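Local coordinates for VP1 (Polyomavirus HPyV6, PDB 4PCG), which probably serves as the major structural protein of the viral capsid, assembling into jelly-roll pentamers that attach the virion to host cells, at residues Asp234-Val239 with Gln258-Arg263; Ile26-Phe31 with Ala38-Arg43; Leu81-Phe86 with Phe269-Val274; Ile20-Ala25 with Phe264-Phe269. All coordinates share one frame; numbering follows the deposited sequence.

Contact 1 (Asp234-Val239 with Gln258-Arg263); sequences DMLGMV and QAAFGR
Asp234 and Arg263 meet in a side-on salt bridge: NE of Arg263 donates a hydrogen bond to OD2 of Asp234 at 2.9 Å, while Arg263 NH2 binds Asp234 OD1 at 2.8 Å. Both oxygens are met on their syn sides, but the carboxylate and guanidinium planes stand 40° apart, so the fork is twisted and not flat. A bend at chi3 (-76°) of Arg263 turns its NE edge to the acid. The remaining NH1 is bound by Thr90 OG1, and OD1 also takes a weak bond from the backbone of Phe120; mutual neutralisation, with these further bonds, probably lets the charged pair be buried.

Backbone bonds also cross between the segments. Asp234 O accepts from Ala260 N at 3.1 Å, and Gln258 O receives Leu236 N at 2.8 Å. In return Gln258 N donates to Gly237 O at 2.8 Å. Leu236 and Gly237 therefore both face Gln258, a classic beta bulge in the antiparallel pairing of strands 227-239 and 256-274 of the jelly roll. Gly237 suits its place because at its backbone angles a CB would press against the preceding carbonyl oxygen.

Gln258 folds back at chi2, and its NE2 bonds to Ala259 O at 2.9 Å, with that oxygen lying in the amide plane. Its OE1 is claimed by Arg43 NE, while the Val239 methyls lie against the same side chain, CG1 being 3.7 Å from Gln258 OE1. On Leu236, CD1 packs 4.2 Å from Ala260 CB; the small Ala260 fits beside Leu236 and close to Asp234 CB.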
# COMPACT_ATOMS: atom_id res chain seq x y z
N ASP B 234 -1.85 -1.69 21.29
CA ASP B 234 -1.26 -2.30 20.10
C ASP B 234 -1.64 -3.77 19.97
O ASP B 234 -0.95 -4.66 20.46
CB ASP B 234 0.24 -2.06 20.09
CG ASP B 234 0.58 -0.55 19.94
OD1 ASP B 234 0.42 -0.01 18.82
OD2 ASP B 234 0.96 0.10 20.94
N MET B 235 -2.75 -3.98 19.26
CA MET B 235 -3.29 -5.31 19.00
C MET B 235 -2.91 -5.70 17.58
O MET B 235 -3.23 -4.99 16.63
CB MET B 235 -4.81 -5.32 19.11
CG MET B 235 -5.46 -6.63 18.65
SD MET B 235 -7.21 -6.70 19.07
CE MET B 235 -7.88 -5.38 18.06
N LEU B 236 -2.25 -6.83 17.45
CA LEU B 236 -1.72 -7.27 16.16
C LEU B 236 -2.52 -8.35 15.47
O LEU B 236 -2.30 -8.62 14.28
CB LEU B 236 -0.27 -7.76 16.36
CG LEU B 236 0.67 -6.74 17.02
CD1 LEU B 236 2.09 -7.30 17.15
CD2 LEU B 236 0.66 -5.47 16.23
N GLY B 237 -3.46 -8.98 16.18
CA GLY B 237 -4.26 -10.04 15.60
C GLY B 237 -4.59 -11.08 16.65
O GLY B 237 -4.56 -10.81 17.86
N MET B 238 -4.93 -12.26 16.17
CA MET B 238 -5.25 -13.43 16.98
C MET B 238 -4.20 -14.54 16.75
O MET B 238 -3.59 -14.60 15.68
CB MET B 238 -6.62 -14.02 16.59
CG MET B 238 -7.81 -13.07 16.61
SD MET B 238 -8.18 -12.26 18.19
CE MET B 238 -8.75 -13.63 19.17
N VAL B 239 -4.08 -15.42 17.74
CA VAL B 239 -3.17 -16.56 17.70
C VAL B 239 -3.81 -17.76 18.39
O VAL B 239 -4.79 -17.61 19.15
CB VAL B 239 -1.82 -16.21 18.37
CG1 VAL B 239 -1.03 -15.19 17.57
CG2 VAL B 239 -2.02 -15.73 19.81
N GLN B 258 -3.35 -11.29 20.35
CA GLN B 258 -1.91 -11.04 20.40
C GLN B 258 -1.66 -9.53 20.38
O GLN B 258 -2.08 -8.84 19.44
CB GLN B 258 -1.22 -11.67 19.18
CG GLN B 258 0.26 -11.34 19.07
CD GLN B 258 1.08 -12.17 20.02
OE1 GLN B 258 1.17 -13.37 19.85
NE2 GLN B 258 1.68 -11.54 21.01
N ALA B 259 -0.97 -9.03 21.40
CA ALA B 259 -0.50 -7.66 21.45
C ALA B 259 1.01 -7.61 21.19
O ALA B 259 1.70 -8.63 21.26
CB ALA B 259 -0.84 -7.05 22.83
N ALA B 260 1.52 -6.43 20.91
CA ALA B 260 2.96 -6.22 20.87
C ALA B 260 3.55 -6.46 22.26
O ALA B 260 2.85 -6.41 23.30
CB ALA B 260 3.28 -4.81 20.35
N PHE B 261 4.85 -6.72 22.32
CA PHE B 261 5.50 -6.95 23.62
C PHE B 261 5.67 -5.66 24.43
O PHE B 261 5.84 -5.69 25.64
CB PHE B 261 6.85 -7.62 23.47
CG PHE B 261 6.81 -8.94 22.76
CD1 PHE B 261 5.82 -9.88 23.04
CD2 PHE B 261 7.79 -9.27 21.87
CE1 PHE B 261 5.80 -11.11 22.41
CE2 PHE B 261 7.79 -10.50 21.22
CZ PHE B 261 6.80 -11.43 21.48
N GLY B 262 5.60 -4.53 23.75
CA GLY B 262 5.74 -3.25 24.40
C GLY B 262 5.74 -2.14 23.38
O GLY B 262 6.00 -2.38 22.18
N ARG B 263 5.40 -0.92 23.82
CA ARG B 263 5.63 0.25 22.98
C ARG B 263 6.60 1.18 23.69
O ARG B 263 6.33 1.63 24.81
CB ARG B 263 4.33 1.01 22.67
CG ARG B 263 4.57 2.31 21.90
CD ARG B 263 3.29 3.01 21.51
NE ARG B 263 2.59 2.39 20.36
CZ ARG B 263 2.90 2.63 19.09
NH1 ARG B 263 3.92 3.44 18.76
NH2 ARG B 263 2.20 2.04 18.13

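Contact 2 (Ile26-Phe31 with Ala38-Arg43); sequences ILLPNF and AVYQSR
Asn30 reaches Val39 through its amide oxygen: Val39 N donates to Asn30 OD1 at 3.1 Å, the donor lying 27° out of the carbonyl plane. With CG anti to the backbone N (chi1 165°), the amide extends to 38-43 and imitates a peptide carbonyl. Its ND2 is held by Ala170 O and Tyr61 O, so both ends of the amide are engaged and its rotation is fixed; asparagine suits a place that needs an acceptor and a donor on one short arm.

Two backbone bonds flank it. Phe31 N donates to Val39 O at 3.2 Å, and Gln41 N approaches Pro29 O, also at 3.2 Å, from well above the carbonyl plane and less straight. Pro29, which has no N-H to offer, still contributes this carbonyl.

Around the bonds lie the side chains. Leu28 crosses Tyr40 at about a right angle, its CB 3.7 Å from Tyr40 CD1 and its CD1 over one ring face toward the rim, while Pro29 O sits at the edge of that ring. Phe31 turns an edge to Gln41 O, with its CE1 3.4 Å from that oxygen, and Gln41 CG rests against Phe31 CD1. The Pro29 ring lies by Ser42, CG being 3.7 Å from Ser42 CA. Ser42 OG itself bonds to Ser156 O of a neighbouring subunit, and Pro29 packs on Val157 of the same subunit.

Asn30 and Tyr40 form a single backbone bridge between runs 86° apart, an isolated bridge within the loop that follows strand 9-27 of the jelly roll, beside a subunit interface of the pentamer.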
# COMPACT_ATOMS: atom_id res chain seq x y z
N ILE B 26 8.68 2.03 28.46
CA ILE B 26 8.07 1.00 27.61
C ILE B 26 6.74 0.67 28.24
O ILE B 26 6.70 0.20 29.38
CB ILE B 26 8.93 -0.26 27.47
CG1 ILE B 26 10.21 0.07 26.69
CG2 ILE B 26 8.15 -1.35 26.72
CD1 ILE B 26 11.19 -1.06 26.59
N LEU B 27 5.66 0.98 27.52
CA LEU B 27 4.32 0.71 27.97
C LEU B 27 4.05 -0.74 27.60
O LEU B 27 4.31 -1.13 26.46
CB LEU B 27 3.33 1.68 27.30
CG LEU B 27 3.10 2.94 28.14
CD1 LEU B 27 4.37 3.74 28.34
CD2 LEU B 27 1.97 3.76 27.56
N LEU B 28 3.57 -1.53 28.55
CA LEU B 28 3.42 -2.98 28.39
C LEU B 28 1.95 -3.33 28.15
O LEU B 28 1.06 -2.66 28.69
CB LEU B 28 3.95 -3.69 29.63
CG LEU B 28 5.39 -3.33 30.04
CD1 LEU B 28 5.68 -3.92 31.39
CD2 LEU B 28 6.37 -3.80 28.98
N PRO B 29 1.69 -4.37 27.33
CA PRO B 29 0.31 -4.72 27.03
C PRO B 29 -0.46 -5.14 28.29
O PRO B 29 0.07 -5.80 29.16
CB PRO B 29 0.44 -5.88 26.05
CG PRO B 29 1.77 -6.48 26.33
CD PRO B 29 2.64 -5.31 26.72
N ASN B 30 -1.74 -4.81 28.32
CA ASN B 30 -2.53 -4.92 29.52
C ASN B 30 -3.92 -5.48 29.21
O ASN B 30 -4.71 -4.85 28.51
CB ASN B 30 -2.65 -3.48 30.04
CG ASN B 30 -3.71 -3.32 31.07
OD1 ASN B 30 -3.94 -4.22 31.91
ND2 ASN B 30 -4.38 -2.17 31.02
N PHE B 31 -4.19 -6.67 29.73
CA PHE B 31 -5.50 -7.35 29.68
C PHE B 31 -6.04 -7.39 31.11
O PHE B 31 -6.18 -8.46 31.74
CB PHE B 31 -5.32 -8.80 29.15
CG PHE B 31 -4.93 -8.89 27.68
CD1 PHE B 31 -3.58 -8.91 27.30
CD2 PHE B 31 -5.90 -8.96 26.69
CE1 PHE B 31 -3.22 -8.99 25.97
CE2 PHE B 31 -5.54 -9.05 25.35
CZ PHE B 31 -4.20 -9.09 24.99
N ALA B 38 -3.53 -3.69 36.50
CA ALA B 38 -3.09 -3.99 35.14
C ALA B 38 -2.47 -5.40 35.13
O ALA B 38 -1.85 -5.85 36.12
CB ALA B 38 -2.09 -2.96 34.62
N VAL B 39 -2.67 -6.11 34.03
CA VAL B 39 -2.13 -7.47 33.95
C VAL B 39 -1.23 -7.49 32.75
O VAL B 39 -1.74 -7.48 31.58
CB VAL B 39 -3.26 -8.52 33.87
CG1 VAL B 39 -2.69 -9.90 33.53
CG2 VAL B 39 -4.04 -8.56 35.18
N TYR B 40 0.09 -7.52 32.98
CA TYR B 40 0.95 -7.35 31.81
C TYR B 40 1.25 -8.69 31.17
O TYR B 40 1.90 -9.54 31.77
CB TYR B 40 2.22 -6.57 32.11
CG TYR B 40 1.96 -5.21 32.68
CD1 TYR B 40 1.20 -4.27 31.99
CD2 TYR B 40 2.51 -4.85 33.90
CE1 TYR B 40 0.98 -3.01 32.50
CE2 TYR B 40 2.28 -3.60 34.44
CZ TYR B 40 1.53 -2.70 33.74
OH TYR B 40 1.32 -1.46 34.29
N GLN B 41 0.70 -8.87 29.99
CA GLN B 41 0.91 -10.08 29.23
C GLN B 41 0.63 -9.76 27.78
O GLN B 41 -0.20 -8.91 27.47
CB GLN B 41 0.02 -11.22 29.72
CG GLN B 41 -1.49 -10.98 29.67
CD GLN B 41 -2.20 -12.10 30.43
OE1 GLN B 41 -1.92 -12.33 31.62
NE2 GLN B 41 -3.07 -12.86 29.74
N SER B 42 1.36 -10.40 26.88
CA SER B 42 1.23 -10.06 25.46
C SER B 42 0.17 -10.87 24.72
O SER B 42 -0.18 -10.51 23.60
CB SER B 42 2.59 -10.17 24.75
OG SER B 42 3.19 -11.43 24.96
N ARG B 43 -0.33 -11.95 25.34
CA ARG B 43 -1.50 -12.68 24.81
C ARG B 43 -2.57 -12.71 25.86
O ARG B 43 -2.28 -12.96 27.03
CB ARG B 43 -1.12 -14.11 24.41
CG ARG B 43 -0.24 -14.12 23.18
CD ARG B 43 0.19 -15.52 22.81
NE ARG B 43 1.01 -15.51 21.60
CZ ARG B 43 1.38 -16.59 20.94
NH1 ARG B 43 1.04 -17.79 21.36
NH2 ARG B 43 2.10 -16.46 19.86

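Contact 3 (Leu81-Phe86 with Phe269-Val274); sequences LVWEAF and FRQRRV
Glu84 reaches across to Arg270 and Arg272 on a chain extended from CB to its carboxylate. Its CB lies 3.7 Å from Arg270 O and also touches Arg272 CB. CG follows anti to the backbone N (chi1 173°), which carries the acid out between the two arginines. OE1 accepts Arg270 NE and Arg272 NE, each at 2.9 Å, from opposite faces of the carboxylate. OE2 receives Arg272 NH2 on its syn side at 2.9 Å, and Arg270 NH2 from above the plane at 3.0 Å. Two side-on grips thus clamp one acid, and Gly220 N adds another bond to OE2. Two positive charges would probably stabilise the carboxylate as an anion; the third nitrogen of Arg272, NH1, goes to Met10 O.

Phe86 flanks Arg270: its CB lies over the centre of the guanidinium, and the ring runs parallel to that group within 3°.

On the other face, Gln271 lays its side chain along Trp83. Its CG makes a CH-pi contact 4.0 Å from the six-membered ring centroid, and NE2 stands over the same ring, 3.4 Å from Trp83 CH2. Ala85 is small enough to admit Phe269, whose CE2 is 3.6 Å from Ala85 CB. Leu81 and Arg273 share this face, Val82 that of Glu84.

Strands 79-93 and 256-274 are thus antiparallel neighbours in the VP1 jelly roll, tied by a salt-bridge network.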
# COMPACT_ATOMS: atom_id res chain seq x y z
N LEU B 81 7.47 28.75 34.43
CA LEU B 81 8.13 27.83 33.50
C LEU B 81 7.51 26.46 33.62
O LEU B 81 7.27 25.98 34.72
CB LEU B 81 9.62 27.74 33.80
CG LEU B 81 10.40 29.05 33.79
CD1 LEU B 81 11.87 28.76 34.04
CD2 LEU B 81 10.21 29.77 32.47
N VAL B 82 7.25 25.83 32.47
CA VAL B 82 6.77 24.46 32.45
C VAL B 82 7.53 23.66 31.42
O VAL B 82 8.06 24.20 30.47
CB VAL B 82 5.27 24.34 32.13
CG1 VAL B 82 4.46 25.11 33.16
CG2 VAL B 82 4.96 24.82 30.72
N TRP B 83 7.53 22.35 31.59
CA TRP B 83 8.13 21.49 30.61
C TRP B 83 7.22 21.39 29.40
O TRP B 83 6.01 21.28 29.53
CB TRP B 83 8.36 20.09 31.19
CG TRP B 83 9.44 20.05 32.24
CD1 TRP B 83 9.26 19.86 33.57
CD2 TRP B 83 10.85 20.20 32.04
NE1 TRP B 83 10.48 19.86 34.21
CE2 TRP B 83 11.47 20.05 33.29
CE3 TRP B 83 11.64 20.44 30.91
CZ2 TRP B 83 12.86 20.19 33.46
CZ3 TRP B 83 13.02 20.54 31.07
CH2 TRP B 83 13.61 20.42 32.34
N GLU B 84 7.82 21.44 28.21
CA GLU B 84 7.10 21.32 26.96
C GLU B 84 7.67 20.15 26.20
O GLU B 84 8.86 20.14 25.85
CB GLU B 84 7.28 22.62 26.16
CG GLU B 84 6.71 22.57 24.77
CD GLU B 84 7.05 23.81 23.95
OE1 GLU B 84 7.89 24.61 24.36
OE2 GLU B 84 6.46 23.97 22.87
N ALA B 85 6.85 19.16 25.92
CA ALA B 85 7.27 18.04 25.08
C ALA B 85 7.13 18.46 23.61
O ALA B 85 6.04 18.81 23.15
CB ALA B 85 6.42 16.82 25.38
N PHE B 86 8.22 18.41 22.85
CA PHE B 86 8.17 18.93 21.47
C PHE B 86 8.38 17.88 20.39
O PHE B 86 8.11 18.17 19.22
CB PHE B 86 9.13 20.12 21.26
CG PHE B 86 10.60 19.77 21.45
CD1 PHE B 86 11.18 19.81 22.70
CD2 PHE B 86 11.37 19.38 20.38
CE1 PHE B 86 12.51 19.47 22.89
CE2 PHE B 86 12.71 19.02 20.55
CZ PHE B 86 13.29 19.07 21.81
N PHE B 269 11.88 17.09 25.92
CA PHE B 269 11.35 18.32 26.53
C PHE B 269 12.31 19.49 26.48
O PHE B 269 13.55 19.35 26.55
CB PHE B 269 10.97 18.10 28.02
CG PHE B 269 10.00 16.99 28.25
CD1 PHE B 269 10.45 15.68 28.33
CD2 PHE B 269 8.65 17.25 28.45
CE1 PHE B 269 9.56 14.64 28.57
CE2 PHE B 269 7.76 16.21 28.69
CZ PHE B 269 8.21 14.91 28.76
N ARG B 270 11.71 20.68 26.42
CA ARG B 270 12.36 21.93 26.67
C ARG B 270 11.49 22.69 27.67
O ARG B 270 10.44 22.19 28.10
CB ARG B 270 12.50 22.71 25.36
CG ARG B 270 11.16 23.09 24.73
CD ARG B 270 11.38 23.56 23.29
NE ARG B 270 10.12 23.83 22.64
CZ ARG B 270 9.89 23.72 21.33
NH1 ARG B 270 10.87 23.37 20.50
NH2 ARG B 270 8.67 23.97 20.85
N GLN B 271 11.90 23.90 28.04
CA GLN B 271 11.09 24.70 28.96
C GLN B 271 10.40 25.82 28.21
O GLN B 271 10.98 26.42 27.31
CB GLN B 271 11.92 25.25 30.10
CG GLN B 271 12.50 24.15 30.96
CD GLN B 271 13.32 24.64 32.11
OE1 GLN B 271 13.66 25.83 32.21
NE2 GLN B 271 13.68 23.72 32.99
N ARG B 272 9.15 26.07 28.59
CA ARG B 272 8.32 27.12 28.00
C ARG B 272 7.81 28.04 29.11
O ARG B 272 7.31 27.58 30.14
CB ARG B 272 7.15 26.48 27.28
CG ARG B 272 6.14 27.46 26.67
CD ARG B 272 6.68 28.17 25.43
NE ARG B 272 6.69 27.28 24.27
CZ ARG B 272 6.67 27.66 23.00
NH1 ARG B 272 6.58 28.94 22.65
NH2 ARG B 272 6.69 26.74 22.05
N ARG B 273 7.94 29.36 28.88
CA ARG B 273 7.33 30.34 29.75
C ARG B 273 5.86 30.55 29.37
O ARG B 273 5.53 30.72 28.21
CB ARG B 273 8.12 31.66 29.66
CG ARG B 273 7.68 32.75 30.64
CD ARG B 273 8.77 33.81 30.84
NE ARG B 273 9.85 33.69 29.85
CZ ARG B 273 11.10 33.31 30.10
NH1 ARG B 273 11.50 33.01 31.35
NH2 ARG B 273 11.99 33.23 29.10
N VAL B 274 4.98 30.52 30.37
CA VAL B 274 3.56 30.77 30.19
C VAL B 274 3.15 31.86 31.18
O VAL B 274 3.88 32.11 32.14
CB VAL B 274 2.70 29.50 30.37
CG1 VAL B 274 3.07 28.45 29.33
CG2 VAL B 274 2.84 28.91 31.77

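Contact 4 (Ile20-Ala25 with Phe264-Phe269); sequences IYKVEA and FFRVHF
Arg266 presents its guanidinium edge to Glu24: NE donates to Glu24 OE2 at 2.9 Å, with the oxygen exactly in the guanidinium plane. Over one face of that guanidinium lies Phe264 CZ, set toward the rim, while Arg266 CZ in turn lies at the edge of the Phe264 ring. The carboxylate stands almost upright to the guanidinium, 83° between the planes, so Arg266 NE comes to OE2 from above. Lys22 NZ reaches the same oxygen from the opposite face at 2.9 Å, helped by a bend at chi4 (72°). Glu24 is shared by the two cations, a salt-bridge network that probably stabilises its anionic form; Arg266 NH2 turns to Glu89 as a second acid.

At the His268 ring edge, a water lies in plane, 2.9 Å from ND1, and donates to Tyr21 O at 3.1 Å. Histidine suits this place because its other nitrogen, NE2, bonds to Glu89.

The opposite side of the pair is largely apolar. Phe269 has Tyr21 O and Val23 N at its ring edge, and its CE1 touches Val23 CG2 at 3.7 Å. Tyr21 runs alongside it in the same direction, CB to Phe269 CB 4.1 Å. The short, beta-branched Val23 sets CG2 against the ring, and Leu68 covers both Val23 and Phe269.

Six backbone bonds, in pairs at Tyr21–Phe269, Val23–Val267 and Ala25–Phe265, hold the backbones together. Such a ladder, with a salt-bridge network on one face and mostly hydrophobic residues on the other, is that of neighbouring antiparallel strands in a jelly-roll sandwich, here strands 9-27 and 256-274.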
# COMPACT_ATOMS: atom_id res chain seq x y z
N ILE B 20 16.61 21.17 29.36
CA ILE B 20 16.06 20.09 28.55
C ILE B 20 15.94 18.85 29.42
O ILE B 20 16.57 18.78 30.46
CB ILE B 20 16.92 19.77 27.31
CG1 ILE B 20 18.28 19.19 27.71
CG2 ILE B 20 17.07 21.02 26.48
CD1 ILE B 20 19.09 18.69 26.53
N TYR B 21 15.13 17.90 28.96
CA TYR B 21 14.89 16.66 29.67
C TYR B 21 14.39 15.64 28.66
O TYR B 21 13.91 15.99 27.58
CB TYR B 21 13.82 16.87 30.75
CG TYR B 21 13.70 15.73 31.77
CD1 TYR B 21 14.76 15.42 32.62
CD2 TYR B 21 12.53 15.00 31.89
CE1 TYR B 21 14.66 14.38 33.55
CE2 TYR B 21 12.43 13.96 32.83
CZ TYR B 21 13.49 13.66 33.65
OH TYR B 21 13.42 12.65 34.58
N LYS B 22 14.50 14.37 29.02
CA LYS B 22 13.84 13.33 28.28
C LYS B 22 13.26 12.27 29.22
O LYS B 22 13.78 12.04 30.30
CB LYS B 22 14.74 12.71 27.21
CG LYS B 22 15.91 11.93 27.72
CD LYS B 22 16.65 11.26 26.56
CE LYS B 22 18.04 10.83 27.01
NZ LYS B 22 17.89 9.66 27.92
N VAL B 23 12.17 11.67 28.78
CA VAL B 23 11.54 10.55 29.46
C VAL B 23 11.60 9.36 28.50
O VAL B 23 11.21 9.48 27.35
CB VAL B 23 10.08 10.86 29.75
CG1 VAL B 23 9.27 9.60 30.08
CG2 VAL B 23 10.01 11.86 30.90
N GLU B 24 12.05 8.23 29.03
CA GLU B 24 11.95 6.96 28.33
C GLU B 24 11.05 6.01 29.08
O GLU B 24 11.14 5.91 30.32
CB GLU B 24 13.34 6.35 28.17
CG GLU B 24 14.14 7.11 27.15
CD GLU B 24 15.57 6.65 27.02
OE1 GLU B 24 15.83 5.44 27.25
OE2 GLU B 24 16.42 7.48 26.63
N ALA B 25 10.21 5.28 28.35
CA ALA B 25 9.34 4.30 28.96
C ALA B 25 8.99 3.21 27.96
O ALA B 25 9.01 3.45 26.76
CB ALA B 25 8.07 4.96 29.44
N PHE B 264 7.74 1.41 23.04
CA PHE B 264 8.77 2.31 23.53
C PHE B 264 8.37 3.75 23.24
O PHE B 264 7.88 4.03 22.16
CB PHE B 264 10.10 1.99 22.84
CG PHE B 264 11.22 2.90 23.20
CD1 PHE B 264 11.85 2.81 24.44
CD2 PHE B 264 11.70 3.84 22.28
CE1 PHE B 264 12.90 3.65 24.77
CE2 PHE B 264 12.76 4.67 22.61
CZ PHE B 264 13.37 4.57 23.84
N PHE B 265 8.62 4.63 24.21
CA PHE B 265 8.52 6.08 24.03
C PHE B 265 9.83 6.73 24.54
O PHE B 265 10.36 6.37 25.59
CB PHE B 265 7.39 6.71 24.86
CG PHE B 265 5.98 6.35 24.47
CD1 PHE B 265 5.43 5.11 24.81
CD2 PHE B 265 5.16 7.28 23.85
CE1 PHE B 265 4.10 4.83 24.51
CE2 PHE B 265 3.83 7.00 23.55
CZ PHE B 265 3.30 5.76 23.89
N ARG B 266 10.33 7.70 23.79
CA ARG B 266 11.32 8.63 24.25
C ARG B 266 10.78 10.00 23.92
O ARG B 266 10.71 10.38 22.75
CB ARG B 266 12.67 8.43 23.53
CG ARG B 266 13.73 9.38 24.03
CD ARG B 266 15.07 9.16 23.34
NE ARG B 266 15.74 7.97 23.85
CZ ARG B 266 16.14 6.91 23.16
NH1 ARG B 266 16.73 5.91 23.81
NH2 ARG B 266 15.97 6.82 21.85
N VAL B 267 10.44 10.76 24.94
CA VAL B 267 9.83 12.06 24.78
C VAL B 267 10.88 13.11 25.14
O VAL B 267 11.57 13.00 26.14
CB VAL B 267 8.60 12.23 25.68
CG1 VAL B 267 7.95 13.60 25.47
CG2 VAL B 267 7.59 11.12 25.46
N HIS B 268 11.01 14.14 24.30
CA HIS B 268 11.98 15.18 24.49
C HIS B 268 11.30 16.46 24.90
O HIS B 268 10.29 16.84 24.32
CB HIS B 268 12.75 15.41 23.19
CG HIS B 268 13.53 14.21 22.74
ND1 HIS B 268 14.84 13.99 23.12
CD2 HIS B 268 13.18 13.15 21.97
CE1 HIS B 268 15.27 12.86 22.59
NE2 HIS B 268 14.29 12.34 21.87
N PHE B 269 11.88 17.09 25.92
CA PHE B 269 11.35 18.32 26.53
C PHE B 269 12.31 19.49 26.48
O PHE B 269 13.55 19.35 26.55
CB PHE B 269 10.97 18.10 28.02
CG PHE B 269 10.00 16.99 28.25
CD1 PHE B 269 10.45 15.68 28.33
CD2 PHE B 269 8.65 17.25 28.45
CE1 PHE B 269 9.56 14.64 28.57
CE2 PHE B 269 7.76 16.21 28.69
CZ PHE B 269 8.21 14.91 28.76
O HOH W 1 15.91 15.62 25.25

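Strand 256-274 is the common thread: it supplies one side of contacts 1, 4 and 3 in that order along its length, pairing with strands 227-239, 9-27 and 79-93 of one antiparallel sheet. Contacts 3 and 4 share Phe269, and their centres are about 13 Å apart, whereas contacts 1 and 3 lie about 33 Å apart on opposite sides of the chain's centre. Contact 2 follows strand 9-27 from contact 4 into a loop that touches contact 1, with centres about 9 Å apart. Contacts 3 and 4 join segments 183 and 239 residues apart into one jelly-roll sheet, while contacts 2 and 4 also touch the same neighbouring subunit of the pentamer.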